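Putative SnoaL-like polyketide cyclase (PDB 3LZA) is of unknown precise function but adopts a SnoaL-like fold of the NTF2 clan, consistent with a role as a polyketide cyclase. Local coordinates at residues R59-E62 against E66-F69; G85-R90 against G109-K114; E94-G97 against I102-I105. One frame throughout, in Å; residues are numbered along the deposited sequence.

Contact 1 (R59-E62 against E66-F69)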
loop_
_atom_site.group_PDB
_atom_site.type_symbol
_atom_site.label_atom_id
_atom_site.label_comp_id
_atom_site.label_asym_id
_atom_site.label_seq_id
_atom_site.Cartn_x
_atom_site.Cartn_y
_atom_site.Cartn_z
ATOM N N ARG A 59 7.387 -24.246 0.691
ATOM C CA ARG A 59 7.005 -24.730 -0.645
ATOM C C ARG A 59 7.391 -23.702 -1.747
ATOM O O ARG A 59 7.896 -24.080 -2.815
ATOM C CB ARG A 59 5.486 -24.975 -0.716
ATOM C CG ARG A 59 4.999 -26.163 0.096
ATOM C CD ARG A 59 3.522 -26.530 -0.208
ATOM N NE ARG A 59 2.556 -25.461 0.082
ATOM C CZ ARG A 59 2.022 -25.233 1.286
ATOM N NH1 ARG A 59 2.363 -25.986 2.321
ATOM N NH2 ARG A 59 1.149 -24.252 1.463
ATOM N N SER A 60 7.130 -22.435 -1.466
ATOM C CA SER A 60 7.316 -21.336 -2.434
ATOM C C SER A 60 8.763 -21.073 -2.764
ATOM O O SER A 60 9.109 -20.846 -3.930
ATOM C CB SER A 60 6.716 -20.025 -1.906
ATOM O OG SER A 60 5.342 -20.118 -1.697
ATOM N N HIS A 61 9.608 -21.114 -1.742
ATOM C CA HIS A 61 10.981 -20.671 -1.860
ATOM C C HIS A 61 12.008 -21.786 -1.916
ATOM O O HIS A 61 13.191 -21.510 -1.984
ATOM C CB HIS A 61 11.298 -19.686 -0.728
ATOM C CG HIS A 61 10.577 -18.391 -0.877
ATOM N ND1 HIS A 61 10.016 -17.713 0.186
ATOM C CD2 HIS A 61 10.300 -17.660 -1.982
ATOM C CE1 HIS A 61 9.448 -16.602 -0.262
ATOM N NE2 HIS A 61 9.578 -16.565 -1.582
ATOM N N GLU A 62 11.565 -23.040 -1.932
ATOM C CA GLU A 62 12.483 -24.180 -2.024
ATOM C C GLU A 62 13.307 -24.029 -3.294
ATOM O O GLU A 62 12.740 -23.907 -4.384
ATOM C CB GLU A 62 11.700 -25.506 -2.029
ATOM C CG GLU A 62 12.465 -26.722 -1.485
ATOM C CD GLU A 62 13.278 -27.417 -2.546
ATOM O OE1 GLU A 62 13.094 -27.072 -3.735
ATOM O OE2 GLU A 62 14.090 -28.305 -2.202
ATOM N N GLU A 66 18.074 -16.346 -5.217
ATOM C CA GLU A 66 18.088 -14.978 -4.695
ATOM C C GLU A 66 16.674 -14.528 -4.401
ATOM O O GLU A 66 15.740 -14.821 -5.147
ATOM C CB GLU A 66 18.731 -14.024 -5.710
ATOM C CG GLU A 66 20.149 -14.339 -6.033
ATOM C CD GLU A 66 20.689 -13.509 -7.191
ATOM O OE1 GLU A 66 20.024 -12.564 -7.679
ATOM O OE2 GLU A 66 21.766 -13.822 -7.625
ATOM N N PHE A 67 16.507 -13.826 -3.283
ATOM C CA PHE A 67 15.211 -13.266 -2.878
ATOM C C PHE A 67 15.528 -12.074 -2.010
ATOM O O PHE A 67 16.205 -12.221 -0.986
ATOM C CB PHE A 67 14.388 -14.268 -2.050
ATOM C CG PHE A 67 13.032 -13.786 -1.683
ATOM C CD1 PHE A 67 12.247 -13.073 -2.592
ATOM C CD2 PHE A 67 12.494 -14.098 -0.452
ATOM C CE1 PHE A 67 10.947 -12.623 -2.230
ATOM C CE2 PHE A 67 11.226 -13.627 -0.077
ATOM C CZ PHE A 67 10.471 -12.891 -0.956
ATOM N N ASP A 68 15.120 -10.887 -2.448
ATOM C CA ASP A 68 15.345 -9.656 -1.673
ATOM C C ASP A 68 14.154 -8.750 -1.857
ATOM O O ASP A 68 13.446 -8.807 -2.881
ATOM C CB ASP A 68 16.594 -8.937 -2.157
ATOM C CG ASP A 68 17.875 -9.660 -1.774
ATOM O OD1 ASP A 68 18.360 -9.506 -0.612
ATOM O OD2 ASP A 68 18.388 -10.366 -2.645
ATOM N N PHE A 69 13.898 -7.948 -0.840
ATOM C CA PHE A 69 12.929 -6.859 -0.905
ATOM C C PHE A 69 13.736 -5.572 -0.848
ATOM O O PHE A 69 14.300 -5.154 0.218
ATOM C CB PHE A 69 11.925 -6.968 0.260
ATOM C CG PHE A 69 10.799 -5.933 0.257
ATOM C CD1 PHE A 69 10.396 -5.266 -0.905
ATOM C CD2 PHE A 69 10.125 -5.672 1.433
ATOM C CE1 PHE A 69 9.343 -4.312 -0.876
ATOM C CE2 PHE A 69 9.037 -4.717 1.480
ATOM C CZ PHE A 69 8.650 -4.056 0.300
#

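Contact 2 (G85-R90 against G109-K114)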
loop_
_atom_site.group_PDB
_atom_site.type_symbol
_atom_site.label_atom_id
_atom_site.label_comp_id
_atom_site.label_asym_id
_atom_site.label_seq_id
_atom_site.Cartn_x
_atom_site.Cartn_y
_atom_site.Cartn_z
ATOM N N GLY A 85 8.565 -0.736 -2.503
ATOM C CA GLY A 85 9.742 -1.136 -3.228
ATOM C C GLY A 85 9.506 -2.170 -4.303
ATOM O O GLY A 85 8.491 -2.155 -4.995
ATOM N N ASN A 86 10.488 -3.049 -4.458
ATOM C CA ASN A 86 10.370 -4.174 -5.371
ATOM C C ASN A 86 11.025 -5.432 -4.801
ATOM O O ASN A 86 12.055 -5.392 -4.094
ATOM C CB ASN A 86 10.858 -3.839 -6.782
ATOM C CG ASN A 86 12.340 -3.858 -6.914
ATOM O OD1 ASN A 86 12.972 -4.944 -7.009
ATOM N ND2 ASN A 86 12.931 -2.671 -6.967
ATOM N N TYR A 87 10.393 -6.546 -5.101
ATOM C CA TYR A 87 10.916 -7.835 -4.734
ATOM C C TYR A 87 11.668 -8.425 -5.929
ATOM O O TYR A 87 11.100 -8.581 -7.017
ATOM C CB TYR A 87 9.733 -8.736 -4.378
ATOM C CG TYR A 87 9.155 -8.488 -3.004
ATOM C CD1 TYR A 87 8.156 -7.529 -2.803
ATOM C CD2 TYR A 87 9.560 -9.260 -1.903
ATOM C CE1 TYR A 87 7.615 -7.324 -1.537
ATOM C CE2 TYR A 87 9.014 -9.042 -0.619
ATOM C CZ TYR A 87 8.021 -8.095 -0.464
ATOM O OH TYR A 87 7.465 -7.897 0.786
ATOM N N HIS A 88 12.938 -8.782 -5.758
ATOM C CA HIS A 88 13.600 -9.530 -6.829
ATOM C C HIS A 88 13.726 -11.000 -6.425
ATOM O O HIS A 88 13.976 -11.353 -5.254
ATOM C CB HIS A 88 14.942 -8.917 -7.167
ATOM C CG HIS A 88 15.783 -9.803 -8.013
ATOM N ND1 HIS A 88 16.613 -10.761 -7.480
ATOM C CD2 HIS A 88 15.826 -9.963 -9.355
ATOM C CE1 HIS A 88 17.186 -11.433 -8.463
ATOM N NE2 HIS A 88 16.731 -10.956 -9.606
ATOM N N LEU A 89 13.456 -11.884 -7.379
ATOM C CA LEU A 89 13.544 -13.294 -7.150
ATOM C C LEU A 89 14.299 -13.947 -8.326
ATOM O O LEU A 89 14.049 -13.654 -9.531
ATOM C CB LEU A 89 12.164 -13.919 -6.917
ATOM C CG LEU A 89 12.219 -15.380 -6.486
ATOM C CD1 LEU A 89 10.998 -15.731 -5.609
ATOM C CD2 LEU A 89 12.366 -16.371 -7.695
ATOM N N ARG A 90 15.270 -14.792 -7.988
ATOM C CA ARG A 90 15.964 -15.607 -8.999
ATOM C C ARG A 90 15.923 -17.055 -8.600
ATOM O O ARG A 90 16.282 -17.387 -7.490
ATOM C CB ARG A 90 17.402 -15.172 -9.174
ATOM C CG ARG A 90 18.151 -15.903 -10.326
ATOM C CD ARG A 90 19.609 -15.460 -10.435
ATOM N NE ARG A 90 20.284 -16.151 -11.542
ATOM C CZ ARG A 90 20.083 -15.916 -12.838
ATOM N NH1 ARG A 90 19.236 -14.985 -13.261
ATOM N NH2 ARG A 90 20.752 -16.615 -13.735
ATOM N N GLY A 109 6.062 -3.749 -5.423
ATOM C CA GLY A 109 5.068 -4.101 -4.484
ATOM C C GLY A 109 5.061 -3.168 -3.283
ATOM O O GLY A 109 6.006 -2.388 -3.051
ATOM N N VAL A 110 3.946 -3.205 -2.591
ATOM C CA VAL A 110 3.797 -2.516 -1.268
ATOM C C VAL A 110 3.421 -3.556 -0.212
ATOM O O VAL A 110 2.470 -4.283 -0.409
ATOM C CB VAL A 110 2.741 -1.376 -1.340
ATOM C CG1 VAL A 110 2.535 -0.698 -0.008
ATOM C CG2 VAL A 110 3.219 -0.304 -2.342
ATOM N N THR A 111 4.173 -3.598 0.887
ATOM C CA THR A 111 3.936 -4.524 2.009
ATOM C C THR A 111 3.646 -3.712 3.290
ATOM O O THR A 111 4.429 -2.808 3.653
ATOM C CB THR A 111 5.198 -5.503 2.164
ATOM O OG1 THR A 111 5.265 -6.311 0.983
ATOM C CG2 THR A 111 5.074 -6.414 3.387
ATOM N N THR A 112 2.549 -4.020 4.001
ATOM C CA THR A 112 2.348 -3.512 5.364
ATOM C C THR A 112 2.503 -4.635 6.382
ATOM O O THR A 112 2.137 -5.779 6.106
ATOM C CB THR A 112 0.950 -2.809 5.550
ATOM O OG1 THR A 112 -0.109 -3.768 5.492
ATOM C CG2 THR A 112 0.748 -1.767 4.424
ATOM N N LEU A 113 3.087 -4.296 7.530
ATOM C CA LEU A 113 3.209 -5.159 8.660
ATOM C C LEU A 113 2.589 -4.460 9.862
ATOM O O LEU A 113 2.884 -3.311 10.135
ATOM C CB LEU A 113 4.686 -5.529 8.896
ATOM C CG LEU A 113 5.447 -6.202 7.747
ATOM C CD1 LEU A 113 6.953 -6.311 8.076
ATOM C CD2 LEU A 113 4.897 -7.602 7.420
ATOM N N LYS A 114 1.697 -5.153 10.556
ATOM C CA LYS A 114 1.136 -4.659 11.780
ATOM C C LYS A 114 1.480 -5.613 12.908
ATOM O O LYS A 114 1.013 -6.763 12.917
ATOM C CB LYS A 114 -0.386 -4.477 11.648
ATOM C CG LYS A 114 -1.045 -4.001 12.958
ATOM C CD LYS A 114 -2.502 -3.661 12.770
ATOM C CE LYS A 114 -3.333 -4.860 12.408
ATOM N NZ LYS A 114 -4.801 -4.516 12.461
#

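Contact 3 (E94-G97 against I102-I105)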
loop_
_atom_site.group_PDB
_atom_site.type_symbol
_atom_site.label_atom_id
_atom_site.label_comp_id
_atom_site.label_asym_id
_atom_site.label_seq_id
_atom_site.Cartn_x
_atom_site.Cartn_y
_atom_site.Cartn_z
ATOM N N GLU A 94 10.142 -23.835 -12.754
ATOM C CA GLU A 94 9.007 -24.789 -12.801
ATOM C C GLU A 94 7.725 -24.152 -12.295
ATOM O O GLU A 94 6.680 -24.214 -12.956
ATOM C CB GLU A 94 9.224 -26.014 -11.908
ATOM C CG GLU A 94 10.438 -26.837 -12.173
ATOM C CD GLU A 94 11.655 -26.355 -11.416
ATOM O OE1 GLU A 94 11.867 -26.756 -10.223
ATOM O OE2 GLU A 94 12.395 -25.578 -12.040
ATOM N N GLN A 95 7.812 -23.589 -11.084
ATOM C CA GLN A 95 6.634 -23.060 -10.398
ATOM C C GLN A 95 6.061 -21.779 -11.009
ATOM O O GLN A 95 4.947 -21.379 -10.632
ATOM C CB GLN A 95 6.918 -22.874 -8.900
ATOM C CG GLN A 95 7.783 -21.652 -8.507
ATOM C CD GLN A 95 8.430 -21.806 -7.113
ATOM O OE1 GLN A 95 8.308 -22.863 -6.472
ATOM N NE2 GLN A 95 9.149 -20.762 -6.658
ATOM N N PHE A 96 6.821 -21.153 -11.921
ATOM C CA PHE A 96 6.394 -19.990 -12.712
ATOM C C PHE A 96 6.077 -20.297 -14.171
ATOM O O PHE A 96 6.053 -19.379 -14.985
ATOM C CB PHE A 96 7.509 -18.941 -12.713
ATOM C CG PHE A 96 7.890 -18.483 -11.349
ATOM C CD1 PHE A 96 7.196 -17.463 -10.741
ATOM C CD2 PHE A 96 8.953 -19.085 -10.664
ATOM C CE1 PHE A 96 7.551 -17.042 -9.458
ATOM C CE2 PHE A 96 9.317 -18.690 -9.394
ATOM C CZ PHE A 96 8.625 -17.665 -8.770
ATOM N N GLY A 97 5.857 -21.570 -14.499
ATOM C CA GLY A 97 5.564 -21.997 -15.861
ATOM C C GLY A 97 6.757 -22.124 -16.799
ATOM O O GLY A 97 6.573 -22.185 -18.003
ATOM N N ILE A 102 16.246 -20.855 -15.260
ATOM C CA ILE A 102 16.378 -20.050 -14.081
ATOM C C ILE A 102 15.718 -18.711 -14.446
ATOM O O ILE A 102 16.172 -18.006 -15.368
ATOM C CB ILE A 102 17.863 -19.813 -13.721
ATOM C CG1 ILE A 102 18.589 -21.153 -13.534
ATOM C CG2 ILE A 102 17.975 -18.867 -12.478
ATOM C CD1 ILE A 102 18.091 -21.899 -12.227
ATOM N N ILE A 103 14.636 -18.378 -13.761
ATOM C CA ILE A 103 13.918 -17.139 -14.047
ATOM C C ILE A 103 14.480 -16.039 -13.183
ATOM O O ILE A 103 15.106 -16.314 -12.168
ATOM C CB ILE A 103 12.369 -17.248 -13.934
ATOM C CG1 ILE A 103 11.892 -17.765 -12.601
ATOM C CG2 ILE A 103 11.833 -18.187 -15.016
ATOM C CD1 ILE A 103 11.892 -16.727 -11.473
ATOM N N ASP A 104 14.278 -14.805 -13.610
ATOM C CA ASP A 104 14.744 -13.648 -12.842
ATOM C C ASP A 104 13.693 -12.530 -12.975
ATOM O O ASP A 104 13.428 -12.049 -14.087
ATOM C CB ASP A 104 16.115 -13.217 -13.434
ATOM C CG ASP A 104 16.952 -12.338 -12.455
ATOM O OD1 ASP A 104 16.636 -11.141 -12.295
ATOM O OD2 ASP A 104 17.972 -12.809 -11.901
ATOM N N ILE A 105 13.119 -12.094 -11.866
ATOM C CA ILE A 105 11.997 -11.148 -11.913
ATOM C C ILE A 105 12.172 -10.062 -10.857
ATOM O O ILE A 105 12.839 -10.277 -9.842
ATOM C CB ILE A 105 10.626 -11.844 -11.729
ATOM C CG1 ILE A 105 10.612 -12.693 -10.452
ATOM C CG2 ILE A 105 10.271 -12.641 -12.994
ATOM C CD1 ILE A 105 9.361 -13.596 -10.212
#

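Contact 1 (R59-E62 against E66-F69)
The helix-to-strand connection of the SnoaL-like domain brings His61, near the C-terminal part of helix 50-61, against Phe67 at the start of strand 66-77. The two side chains make the whole contact, which is small: 86 Å² of surface is buried, counting both sides. Both rings approach through one face, but they are neither parallel nor perpendicular. Their centroids lie 4.4 Å apart and their planes meet at 36°, an oblique aromatic pair that fits neither a stack nor an edge-to-face arrangement. The imidazole leads with its outer end, and His61 CE1 reaches Phe67 CE2 at 3.5 Å. His61 NE2 sits over the phenyl face near the rim, 3.8 Å from Phe67 CZ. On the imidazole side, Phe67 CD2 lies toward the margin of the ring face, 3.9 Å from His61 CE1. The opposite imidazole face carries Ser60 CB above its centre, so the imidazole lies between Ser60 of its own helix and the strand phenylalanine.

The first torsions account for the meeting. Phe67 has CG anti to the backbone N (chi1 -176°), which extends the phenyl from the strand toward the helix, while His61 has CG anti to its carbonyl carbon (chi1 -69°) and reaches across from the other side. With no hydrogen bond from either imidazole nitrogen to segment 66-69, the pair is mainly a van der Waals contact. Nearby, His61 also meets the His23 ring and Phe67 touches Thr21 at the end of helix 8-21, widening the patch. Only three residues separate the paired segments, and the arrangement is a short helix-to-strand connection that packs the end region of a helix on the curved sheet of the alpha+beta NTF2-like fold.

Contact 2 (G85-R90 against G109-K114)
Tyr87 and Thr111 meet through their hydroxyls across the hairpin of strands 80-93 and 102-115: Tyr87 OH lies 2.7 Å from Thr111 OG1 in a hydrogen bond whose proton could also be drawn to another acceptor. Tyr87 has CG anti to its carbonyl carbon (chi1 -78°), and although its CB does not aim at the opposite strand, the length of the phenol carries the hydroxyl there. Thr111 OG1 stands at the ring's edge, in its plane, 3.6 Å from Tyr87 CE1. The two side chains run at about a right angle. In Thr111 the OG1 branch lies beside the backbone N, while the methyl is anti to that nitrogen; Thr111 CG2 stays 3.8 Å from Tyr87 OH. The same OG1 is bonded to Asp127 OD1, so this buried threonine oxygen has Asp127 as a partner and probably Tyr87 as a second.

Gly85 and Gly109 form an antiparallel hydrogen-bonded pair where the segments meet. Gly85 N reaches Gly109 O at 3.1 Å, and the return bond joins Gly109 N to Gly85 O at 2.9 Å. From there the segments lead away from each other, their directions differing by 101°, and strand 80-93 goes on pairing with Ile107 and Ile105. A CB at Gly109 would lie in contact with Tyr87 CD1.

Around the contact, the Tyr87 ring stacks on Phe69 of strand 66-77 and touches Met129 of strand 122-129, while Thr111 packs on Gln125 of the latter. Strand 102-115 lies between strands 80-93 and 122-129 in the sheet; through Val110 and Thr112 it also packs on Ile84 and Leu128 of the second subunit.

Contact 3 (E94-G97 against I102-I105)
Phe96 lays one ring face against Ile103 and meets Ile105 near CE1, on the same side of the ring plane, bringing the 94-97 turn onto strand 102-115. Ile103 and the ring cross at about a right angle. The end methyl Ile103 CD1 stands over the face in a CH-pi contact, 4.1 Å from the centroid of the Phe96 ring and 24° off its normal. It is displaced toward the rim, which leaves Ile103 CD1 3.8 Å from Phe96 CE2. One carbon back, Ile103 CG1 comes equally close to Phe96 CD2, at 3.8 Å. Ile105 approaches obliquely, neither squarely over the face nor at the edge, and touches only through its tip: Ile105 CD1 is 4.0 Å from Phe96 CE1.

Both isoleucines place CG1 between the backbone N and the carbonyl carbon (chi1 55° in Ile103), a crowded position that sends the longer branch toward the ring. On the turn, Gly97 N bonds to Glu94 O at 3.2 Å, closing the backbone just around Phe96. Leu89 of strand 80-93 and Leu138 of helix 131-139 also touch both Phe96 and Ile103. An alanine in place of Phe96 is likely to leave the end methyls of Ile103 and Ile105 without their ring partner and to open a gap between the turn and the strand.

Every contact across the two segments joins carbon to carbon, so the attachment rests on shape, dispersion and the removal of apolar surface from water, with no polar bond to fix the angle between ring and strand.

From the N terminus, contact 1 comes first, closing the short loop between helix 50-61 and strand 66-77. The chain then enters the hairpin of strands 80-93 and 102-115; contact 2 spans it, and contact 3 is nested inside the loop that contact 2 closes, at the hairpin's far end. Contacts 1 and 2 are in series, joined by backbone bonds from Glu66 to Arg90 and from Asp68 to His88. Ser60 O bonds to Gln95 NE2, linking the helix end of contact 1 with the turn of contact 3. Asp104 couples contacts 3 and 2, bonded to His88 and salt-bridged to Arg90. Together they tie a helix and three neighbouring strands.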